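Local coordinates for threonine--tRNA ligase catalytic subunit (Aeropyrum pernix, PDB 3A32), which probably catalyses the ATP-dependent attachment of threonine to its tRNA as a homodimeric, zinc-dependent class II synthetase that lacks an editing domain, at residues I10-A13 against Y14-D17; E183-K186 against L187-R191; S209-S212 against L213-K216. One frame throughout, in Å; residues are numbered along the deposited sequence.

Interaction 1 (I10-A13 against Y14-D17); sequences IDYA and YELD. With SO4 (sulfate ion), chain B.
Tyr12 and Glu15 both set CG beside the backbone N and opposite the carbonyl carbon (chi1 -67° and -60°), which sends the phenol and the carboxylate out along the same flank of helix 9-15. Glu15 runs on extended past CG, so OE1 arrives 4.1 Å from Tyr12 CD1, oblique to the ring, with the carboxylate plane turned 88° from it. On its way the Glu15 chain lies against the backbone carbonyl one turn back, CG coming to 3.0 Å from Asp11 O. That oxygen also accepts Glu15 N at 2.9 Å in a nearly straight bond. The carboxylate itself is paired with Lys7, while Asp11 turns back to the N of Thr8. Tyr12 OH donates to O2 of a sulfate 3.2 Å away, near the ring plane at its edge; Lys7 and Lys396 also bind this anion, so Lys7 bridges sulfate and Glu15.

Helix 9-15 ends here in a Schellman motif, Asp17 taking positive phi; Asp17 N also bonds to Tyr14 O. Leading into it, Leu16 N meets Tyr12 O at 2.8 Å, and the weak bond from Tyr14 N to Ile10 O spans 3.4 Å. Leu16 folds its side chain over the carbonyl of Tyr12, CD1 standing 4.5 Å from Tyr12 CB, and with Ala13 packs on Leu325 of helix 317-327. Tyr14 leaves on another side, where Lys125 of the second subunit makes a cation-pi contact with its ring and a hydrogen bond to its backbone O. Asp17 OD1 is bonded to Ser45 OG.

Interaction 2 (E183-K186 against L187-R191); sequences EEMK and LVLER
Lys186 and Glu190 form the charged pair of this helical turn, a salt bridge between residues four apart. Lys186 stays extended through chi3 and bends only at its last torsion (chi4 -57°), which turns NZ back to within 2.9 Å of Glu190 OE1. The ammonium approaches from the syn side of that oxygen but stands 35° out of the carboxylate plane. OE2 is also near, 3.3 Å from Lys186 NZ, and accepts a hydrogen bond from the backbone N of Val197; the two partners together limit rotation of the carboxylate. The aliphatic part of Lys186 takes part too, with CG lying 3.7 Å from Glu190 OE1.

The apolar contact lies between Met185 and Leu189. Met185, bent at chi2 and chi3, brings SD to 3.7 Å from Leu189 CD1, so the thioether rests against the isobutyl end as the two chains pass at a slant.

Beneath these side chains runs the regular i to i+4 bonding of helix 174-191, which belongs to the class II synthetase core. Leu189 N to Met185 O and Glu190 N to Lys186 O are both 2.9 Å, the former nearly straight at 176°. Leu187 and Val188 bond in the same way to the carbonyls of Glu183 and Glu184, and Leu187 CG settles 3.3 Å from Glu183 O.

Other faces of the turn meet different parts of the fold. Met185 and Val188 pack on Leu313 of strand 306-316, and Leu187 on Phe62 of helix 48-65 and Leu456 of helix 435-457. The carboxylate of Glu183 is held by Tyr243 and Lys242, that of Glu184 by Tyr68.

Interaction 3 (S209-S212 against L213-K216); sequences SDKS and LIGK
Backbone bonds joining Asp210 to Leu213 and Lys211 to Ile214 shape this turn. Leu213 N donates to Asp210 O at 3.0 Å, approaching from above the carbonyl plane, 48° out of it, in the i to i+3 pattern of the 3-10 segment. The next bond, Ile214 N to Lys211 O, is straight (169°) but weak at 3.4 Å. The chain then reverses through a type II beta turn from Leu213 to Lys216, with Gly215 at the positive phi this turn requires.

Among the side-chain hydrogen bonds, Asp210 OD1 accepts the backbone N of Ser212 at 3.1 Å, which makes an Asx turn at the start of the 3-10 segment. The donor comes to the anti side of that oxygen, 30° out of the carboxylate plane. Ser212 OG adds a weak bond to the same atom, so OD1 takes two donors from one residue.

Van der Waals contact is made by Leu213 and Ile214, the first two residues of the beta turn, against largely polar side chains. Leu213 lies obliquely across Asp210, its CD1 3.9 Å from Asp210 CB. Ile214 runs alongside Lys211, both pointing the same way; with CG1 beside the backbone N and the chain extended beyond it, CD1 reaches a point 4.0 Å from Lys211 NZ and also touches Ser209 OG.

The turn lies at the protein surface, in the loop between strand 202-207 and helix 222-243. That helix receives the Lys211 ammonium in a salt bridge with Glu229, accepts Ser209 OG on the other oxygen of the same carboxylate, and offers Trp225 to Ile214, while Leu213 packs on Phe218 in the loop leading up to it.

Along the chain the three contacts come in series, each spanning only neighbouring residues of one continuous segment, so none closes a long loop and none encloses or crosses another. Interaction 1 closes the last turn of helix 9-15 near the N terminus, beside helix 317-327 and the second subunit. Interaction 2 follows in the C-terminal half of helix 174-191, where it packs against strand 306-316 and helices 48-65 and 435-457; its centre is about 26 Å from that of interaction 1. Past strand 202-207, interaction 3 shapes the loop into helix 222-243, about 34 Å between centres from interaction 2 and 46 Å from interaction 1. Interactions 2 and 3 both belong to the class II core.

Interaction 1 (I10-A13 against Y14-D17)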
ATOM      1  N   ILE A  10      -9.501  -3.011 -21.924  1.00  9.93           N
ATOM      2  CA  ILE A  10      -9.829  -1.545 -21.895  1.00 10.09           C
ATOM      3  C   ILE A  10     -11.324  -1.333 -21.639  1.00  9.51           C
ATOM      4  O   ILE A  10     -11.711  -0.379 -20.953  1.00 10.68           O
ATOM      5  CB  ILE A  10      -9.374  -0.814 -23.233  1.00  9.73           C
ATOM      6  CG1 ILE A  10      -7.853  -0.655 -23.280  1.00 10.95           C
ATOM      7  CG2 ILE A  10      -9.976   0.593 -23.383  1.00 10.67           C
ATOM      8  CD1 ILE A  10      -7.282  -0.580 -24.762  1.00 10.72           C
ATOM      9  N   ASP A  11     -12.141  -2.217 -22.204  1.00  8.89           N
ATOM     10  CA  ASP A  11     -13.595  -2.234 -22.026  1.00 10.11           C
ATOM     11  C   ASP A  11     -13.998  -2.742 -20.635  1.00  9.29           C
ATOM     12  O   ASP A  11     -14.786  -2.111 -19.943  1.00  9.87           O
ATOM     13  CB  ASP A  11     -14.230  -3.155 -23.097  1.00 10.33           C
ATOM     14  CG  ASP A  11     -14.031  -2.612 -24.515  1.00 12.10           C
ATOM     15  OD1 ASP A  11     -14.281  -1.405 -24.712  1.00 13.58           O
ATOM     16  OD2 ASP A  11     -13.638  -3.372 -25.409  1.00 12.82           O
ATOM     17  N   TYR A  12     -13.482  -3.903 -20.257  1.00  8.18           N
ATOM     18  CA  TYR A  12     -13.697  -4.427 -18.907  1.00  7.97           C
ATOM     19  C   TYR A  12     -13.210  -3.479 -17.824  1.00  8.51           C
ATOM     20  O   TYR A  12     -13.952  -3.230 -16.878  1.00  9.04           O
ATOM     21  CB  TYR A  12     -13.000  -5.782 -18.743  1.00  7.07           C
ATOM     22  CG  TYR A  12     -13.601  -6.862 -19.588  1.00  6.98           C
ATOM     23  CD1 TYR A  12     -14.943  -7.251 -19.417  1.00  7.26           C
ATOM     24  CD2 TYR A  12     -12.866  -7.458 -20.587  1.00  9.76           C
ATOM     25  CE1 TYR A  12     -15.497  -8.232 -20.179  1.00  8.23           C
ATOM     26  CE2 TYR A  12     -13.433  -8.448 -21.409  1.00 10.02           C
ATOM     27  CZ  TYR A  12     -14.735  -8.832 -21.171  1.00  7.88           C
ATOM     28  OH  TYR A  12     -15.269  -9.823 -21.925  1.00 10.43           O
ATOM     29  N   ALA A  13     -11.986  -2.939 -17.964  1.00  7.93           N
ATOM     30  CA  ALA A  13     -11.457  -2.067 -16.914  1.00  8.82           C
ATOM     31  C   ALA A  13     -12.382  -0.854 -16.703  1.00  8.94           C
ATOM     32  O   ALA A  13     -12.520  -0.382 -15.593  1.00 10.17           O
ATOM     33  CB  ALA A  13     -10.000  -1.614 -17.223  1.00  6.62           C
ATOM     34  N   TYR A  14     -12.956  -0.334 -17.786  1.00  9.81           N
ATOM     35  CA  TYR A  14     -13.831   0.841 -17.771  1.00  9.60           C
ATOM     36  C   TYR A  14     -15.195   0.458 -17.182  1.00 10.61           C
ATOM     37  O   TYR A  14     -15.732   1.169 -16.301  1.00  9.60           O
ATOM     38  CB  TYR A  14     -13.977   1.398 -19.208  1.00 10.49           C
ATOM     39  CG  TYR A  14     -15.178   2.306 -19.420  1.00 11.67           C
ATOM     40  CD1 TYR A  14     -15.160   3.627 -18.999  1.00 11.24           C
ATOM     41  CD2 TYR A  14     -16.348   1.819 -20.010  1.00 16.32           C
ATOM     42  CE1 TYR A  14     -16.270   4.466 -19.161  1.00 12.94           C
ATOM     43  CE2 TYR A  14     -17.500   2.640 -20.172  1.00 17.73           C
ATOM     44  CZ  TYR A  14     -17.432   3.981 -19.749  1.00 17.44           C
ATOM     45  OH  TYR A  14     -18.531   4.818 -19.911  1.00 16.24           O
ATOM     46  N   GLU A  15     -15.755  -0.672 -17.663  1.00  9.80           N
ATOM     47  CA  GLU A  15     -17.064  -1.144 -17.185  1.00  9.62           C
ATOM     48  C   GLU A  15     -17.070  -1.525 -15.696  1.00  9.32           C
ATOM     49  O   GLU A  15     -18.051  -1.269 -14.984  1.00  8.85           O
ATOM     50  CB  GLU A  15     -17.566  -2.298 -18.046  1.00  9.64           C
ATOM     51  CG  GLU A  15     -17.772  -1.969 -19.566  1.00 10.66           C
ATOM     52  CD  GLU A  15     -18.092  -3.228 -20.414  1.00 12.39           C
ATOM     53  OE1 GLU A  15     -17.898  -4.401 -19.947  1.00 13.81           O
ATOM     54  OE2 GLU A  15     -18.578  -3.044 -21.554  1.00 16.29           O
ATOM     55  N   LEU A  16     -15.974  -2.118 -15.219  1.00  8.85           N
ATOM     56  CA  LEU A  16     -15.839  -2.466 -13.809  1.00  7.89           C
ATOM     57  C   LEU A  16     -15.415  -1.252 -12.981  1.00  7.99           C
ATOM     58  O   LEU A  16     -15.254  -1.361 -11.735  1.00  7.28           O
ATOM     59  CB  LEU A  16     -14.763  -3.543 -13.635  1.00  7.58           C
ATOM     60  CG  LEU A  16     -15.081  -4.911 -14.245  1.00  8.38           C
ATOM     61  CD1 LEU A  16     -13.833  -5.742 -14.359  1.00  4.10           C
ATOM     62  CD2 LEU A  16     -16.193  -5.604 -13.406  1.00  4.42           C
ATOM     63  N   ASP A  17     -15.189  -0.132 -13.676  1.00  6.53           N
ATOM     64  CA  ASP A  17     -14.632   1.099 -13.074  1.00  7.09           C
ATOM     65  C   ASP A  17     -13.255   0.849 -12.391  1.00  6.83           C
ATOM     66  O   ASP A  17     -12.909   1.468 -11.397  1.00  7.81           O
ATOM     67  CB  ASP A  17     -15.667   1.759 -12.141  1.00  6.75           C
ATOM     68  CG  ASP A  17     -15.282   3.221 -11.725  1.00  8.96           C
ATOM     69  OD1 ASP A  17     -14.750   4.006 -12.551  1.00  8.48           O
ATOM     70  OD2 ASP A  17     -15.537   3.591 -10.551  1.00  9.37           O
TER
HETATM   71  S   SO4 B 472     -19.696  -9.759 -21.335  1.00 30.11           S
HETATM   72  O1  SO4 B 472     -20.709 -10.408 -20.483  1.00 32.96           O
HETATM   73  O2  SO4 B 472     -18.379 -10.381 -21.493  1.00 28.70           O
HETATM   74  O3  SO4 B 472     -20.311  -9.824 -22.643  1.00 34.40           O
HETATM   75  O4  SO4 B 472     -19.501  -8.395 -20.843  1.00 28.63           O

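Interaction 2 (E183-K186 against L187-R191)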
ATOM      1  N   GLU A 183       7.535 -21.992  -6.795  1.00  9.23           N
ATOM      2  CA  GLU A 183       6.440 -22.425  -5.898  1.00  9.75           C
ATOM      3  C   GLU A 183       5.612 -21.209  -5.433  1.00  8.39           C
ATOM      4  O   GLU A 183       4.415 -21.294  -5.293  1.00  7.96           O
ATOM      5  CB  GLU A 183       6.962 -23.225  -4.692  1.00  9.03           C
ATOM      6  CG  GLU A 183       7.496 -24.613  -5.021  1.00 14.53           C
ATOM      7  CD  GLU A 183       6.408 -25.686  -5.304  1.00 19.57           C
ATOM      8  OE1 GLU A 183       5.514 -25.469  -6.132  1.00 22.46           O
ATOM      9  OE2 GLU A 183       6.451 -26.771  -4.682  1.00 23.52           O
ATOM     10  N   GLU A 184       6.274 -20.078  -5.233  1.00  7.73           N
ATOM     11  CA  GLU A 184       5.582 -18.835  -4.925  1.00  7.87           C
ATOM     12  C   GLU A 184       4.642 -18.387  -6.053  1.00  7.95           C
ATOM     13  O   GLU A 184       3.509 -18.023  -5.809  1.00  7.63           O
ATOM     14  CB  GLU A 184       6.635 -17.757  -4.604  1.00  8.99           C
ATOM     15  CG  GLU A 184       7.296 -18.025  -3.271  1.00  7.75           C
ATOM     16  CD  GLU A 184       8.573 -17.305  -3.055  1.00  9.53           C
ATOM     17  OE1 GLU A 184       8.973 -16.428  -3.850  1.00 12.80           O
ATOM     18  OE2 GLU A 184       9.192 -17.614  -2.032  1.00  9.39           O
ATOM     19  N   MET A 185       5.127 -18.437  -7.292  1.00  8.18           N
ATOM     20  CA  MET A 185       4.350 -18.047  -8.466  1.00  8.38           C
ATOM     21  C   MET A 185       3.070 -18.888  -8.574  1.00  8.00           C
ATOM     22  O   MET A 185       1.969 -18.352  -8.790  1.00  7.15           O
ATOM     23  CB  MET A 185       5.235 -18.163  -9.728  1.00  7.99           C
ATOM     24  CG  MET A 185       4.513 -17.833 -11.064  1.00 10.80           C
ATOM     25  SD  MET A 185       3.457 -19.208 -11.608  1.00 15.91           S
ATOM     26  CE  MET A 185       4.533 -20.664 -11.529  1.00 11.52           C
ATOM     27  N   LYS A 186       3.222 -20.201  -8.397  1.00  7.32           N
ATOM     28  CA  LYS A 186       2.099 -21.122  -8.443  1.00  7.43           C
ATOM     29  C   LYS A 186       1.015 -20.861  -7.363  1.00  8.37           C
ATOM     30  O   LYS A 186      -0.198 -20.861  -7.662  1.00  7.81           O
ATOM     31  CB  LYS A 186       2.650 -22.538  -8.350  1.00  7.83           C
ATOM     32  CG  LYS A 186       1.605 -23.639  -8.288  1.00  6.86           C
ATOM     33  CD  LYS A 186       2.270 -24.910  -8.636  1.00  8.77           C
ATOM     34  CE  LYS A 186       1.280 -26.047  -8.923  1.00 11.82           C
ATOM     35  NZ  LYS A 186       0.319 -26.319  -7.782  1.00 12.53           N
ATOM     36  N   LEU A 187       1.455 -20.677  -6.108  1.00  8.75           N
ATOM     37  CA  LEU A 187       0.570 -20.279  -4.994  1.00  8.67           C
ATOM     38  C   LEU A 187      -0.233 -18.982  -5.269  1.00  8.93           C
ATOM     39  O   LEU A 187      -1.446 -18.945  -4.994  1.00  9.54           O
ATOM     40  CB  LEU A 187       1.378 -20.115  -3.689  1.00  8.27           C
ATOM     41  CG  LEU A 187       2.000 -21.342  -2.994  1.00  8.78           C
ATOM     42  CD1 LEU A 187       3.028 -20.909  -1.935  1.00  5.76           C
ATOM     43  CD2 LEU A 187       0.928 -22.225  -2.383  1.00  7.24           C
ATOM     44  N   VAL A 188       0.437 -17.919  -5.736  1.00  7.60           N
ATOM     45  CA  VAL A 188      -0.236 -16.701  -6.156  1.00  7.65           C
ATOM     46  C   VAL A 188      -1.241 -16.887  -7.356  1.00  7.81           C
ATOM     47  O   VAL A 188      -2.425 -16.496  -7.260  1.00  6.21           O
ATOM     48  CB  VAL A 188       0.774 -15.577  -6.432  1.00  8.15           C
ATOM     49  CG1 VAL A 188       0.126 -14.421  -7.112  1.00  9.28           C
ATOM     50  CG2 VAL A 188       1.391 -15.080  -5.126  1.00  7.13           C
ATOM     51  N   LEU A 189      -0.806 -17.522  -8.450  1.00  7.09           N
ATOM     52  CA  LEU A 189      -1.749 -17.835  -9.518  1.00  7.01           C
ATOM     53  C   LEU A 189      -2.984 -18.592  -9.065  1.00  7.40           C
ATOM     54  O   LEU A 189      -4.106 -18.207  -9.407  1.00  7.00           O
ATOM     55  CB  LEU A 189      -1.104 -18.627 -10.637  1.00  7.46           C
ATOM     56  CG  LEU A 189      -0.075 -17.902 -11.497  1.00 10.91           C
ATOM     57  CD1 LEU A 189      -0.034 -18.719 -12.720  1.00 15.19           C
ATOM     58  CD2 LEU A 189      -0.450 -16.490 -11.826  1.00 13.54           C
ATOM     59  N   GLU A 190      -2.774 -19.662  -8.302  1.00  7.61           N
ATOM     60  CA  GLU A 190      -3.852 -20.578  -7.938  1.00  8.92           C
ATOM     61  C   GLU A 190      -4.762 -20.013  -6.871  1.00  8.81           C
ATOM     62  O   GLU A 190      -5.974 -20.174  -6.924  1.00  8.95           O
ATOM     63  CB  GLU A 190      -3.293 -21.969  -7.533  1.00  8.27           C
ATOM     64  CG  GLU A 190      -2.709 -22.713  -8.729  1.00  8.07           C
ATOM     65  CD  GLU A 190      -2.248 -24.142  -8.427  1.00 10.43           C
ATOM     66  OE1 GLU A 190      -1.861 -24.414  -7.274  1.00  9.03           O
ATOM     67  OE2 GLU A 190      -2.268 -25.005  -9.359  1.00 14.74           O
ATOM     68  N   ARG A 191      -4.175 -19.333  -5.900  1.00  9.22           N
ATOM     69  CA  ARG A 191      -4.931 -18.942  -4.711  1.00  8.74           C
ATOM     70  C   ARG A 191      -5.495 -17.563  -4.757  1.00  8.39           C
ATOM     71  O   ARG A 191      -6.597 -17.339  -4.207  1.00  8.29           O
ATOM     72  CB  ARG A 191      -4.109 -19.172  -3.440  1.00  9.43           C
ATOM     73  CG  ARG A 191      -3.904 -20.680  -3.281  1.00 10.76           C
ATOM     74  CD  ARG A 191      -3.205 -21.083  -2.055  1.00 13.44           C
ATOM     75  NE  ARG A 191      -2.953 -22.518  -2.164  1.00 17.47           N
ATOM     76  CZ  ARG A 191      -2.422 -23.259  -1.186  1.00 18.06           C
ATOM     77  NH1 ARG A 191      -2.072 -22.692  -0.021  1.00 14.74           N
ATOM     78  NH2 ARG A 191      -2.237 -24.561  -1.390  1.00 16.35           N
TER

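Interaction 3 (S209-S212 against L213-K216)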
ATOM      1  N   SER A 209      23.183 -18.633 -22.142  1.00 11.17           N
ATOM      2  CA  SER A 209      24.269 -18.127 -22.981  1.00 11.69           C
ATOM      3  C   SER A 209      24.465 -18.979 -24.207  1.00 12.51           C
ATOM      4  O   SER A 209      23.970 -20.103 -24.298  1.00 11.95           O
ATOM      5  CB  SER A 209      25.615 -18.118 -22.254  1.00 11.12           C
ATOM      6  OG  SER A 209      25.994 -19.435 -21.918  1.00  8.80           O
ATOM      7  N   ASP A 210      25.177 -18.388 -25.157  1.00 14.50           N
ATOM      8  CA  ASP A 210      25.958 -19.129 -26.139  1.00 15.71           C
ATOM      9  C   ASP A 210      27.347 -19.170 -25.513  1.00 16.41           C
ATOM     10  O   ASP A 210      27.963 -18.135 -25.295  1.00 16.21           O
ATOM     11  CB  ASP A 210      25.976 -18.369 -27.464  1.00 15.69           C
ATOM     12  CG  ASP A 210      26.701 -19.132 -28.607  1.00 16.47           C
ATOM     13  OD1 ASP A 210      27.684 -19.925 -28.394  1.00 16.34           O
ATOM     14  OD2 ASP A 210      26.261 -18.877 -29.745  1.00 18.47           O
ATOM     15  N   LYS A 211      27.818 -20.363 -25.176  1.00 18.73           N
ATOM     16  CA  LYS A 211      29.120 -20.515 -24.520  1.00 20.52           C
ATOM     17  C   LYS A 211      30.300 -19.882 -25.295  1.00 20.37           C
ATOM     18  O   LYS A 211      31.261 -19.406 -24.650  1.00 18.96           O
ATOM     19  CB  LYS A 211      29.434 -22.003 -24.240  1.00 22.29           C
ATOM     20  CG  LYS A 211      28.634 -22.549 -23.058  1.00 24.81           C
ATOM     21  CD  LYS A 211      29.508 -23.303 -22.026  1.00 31.32           C
ATOM     22  CE  LYS A 211      28.742 -23.456 -20.673  1.00 31.80           C
ATOM     23  NZ  LYS A 211      28.041 -22.154 -20.251  1.00 34.15           N
ATOM     24  N   SER A 212      30.223 -19.870 -26.640  1.00 19.03           N
ATOM     25  CA  SER A 212      31.295 -19.290 -27.473  1.00 20.24           C
ATOM     26  C   SER A 212      31.389 -17.769 -27.329  1.00 20.16           C
ATOM     27  O   SER A 212      32.318 -17.147 -27.866  1.00 20.79           O
ATOM     28  CB  SER A 212      31.067 -19.579 -28.966  1.00 20.54           C
ATOM     29  OG  SER A 212      30.642 -20.929 -29.216  1.00 26.37           O
ATOM     30  N   LEU A 213      30.401 -17.155 -26.675  1.00 19.24           N
ATOM     31  CA  LEU A 213      30.294 -15.705 -26.642  1.00 18.61           C
ATOM     32  C   LEU A 213      30.481 -15.147 -25.218  1.00 18.64           C
ATOM     33  O   LEU A 213      30.260 -13.963 -24.956  1.00 17.29           O
ATOM     34  CB  LEU A 213      28.928 -15.280 -27.231  1.00 18.44           C
ATOM     35  CG  LEU A 213      28.625 -15.707 -28.692  1.00 17.41           C
ATOM     36  CD1 LEU A 213      27.274 -15.138 -29.179  1.00 15.41           C
ATOM     37  CD2 LEU A 213      29.759 -15.293 -29.612  1.00 14.32           C
ATOM     38  N   ILE A 214      30.869 -16.012 -24.289  1.00 18.87           N
ATOM     39  CA  ILE A 214      31.109 -15.545 -22.921  1.00 19.48           C
ATOM     40  C   ILE A 214      32.372 -14.670 -22.914  1.00 20.54           C
ATOM     41  O   ILE A 214      33.365 -14.985 -23.576  1.00 20.59           O
ATOM     42  CB  ILE A 214      31.156 -16.722 -21.917  1.00 19.05           C
ATOM     43  CG1 ILE A 214      29.756 -17.375 -21.835  1.00 16.67           C
ATOM     44  CG2 ILE A 214      31.656 -16.237 -20.538  1.00 17.51           C
ATOM     45  CD1 ILE A 214      29.718 -18.568 -20.923  1.00 16.09           C
ATOM     46  N   GLY A 215      32.300 -13.550 -22.214  1.00 21.47           N
ATOM     47  CA  GLY A 215      33.376 -12.591 -22.203  1.00 23.04           C
ATOM     48  C   GLY A 215      33.122 -11.486 -23.196  1.00 24.20           C
ATOM     49  O   GLY A 215      33.712 -10.422 -23.078  1.00 24.84           O
ATOM     50  N   LYS A 216      32.231 -11.727 -24.159  1.00 24.89           N
ATOM     51  CA  LYS A 216      31.874 -10.733 -25.174  1.00 25.33           C
ATOM     52  C   LYS A 216      30.354 -10.370 -25.150  1.00 25.48           C
ATOM     53  O   LYS A 216      29.949  -9.479 -24.371  1.00 25.89           O
ATOM     54  CB  LYS A 216      32.353 -11.185 -26.550  1.00 25.19           C
ATOM     55  CG  LYS A 216      32.585 -10.028 -27.503  1.00 27.15           C
ATOM     56  CD  LYS A 216      33.483 -10.486 -28.647  1.00 27.39           C
ATOM     57  CE  LYS A 216      32.798 -10.391 -30.000  1.00 29.58           C
ATOM     58  NZ  LYS A 216      31.717 -11.433 -30.304  1.00 30.65           N
TER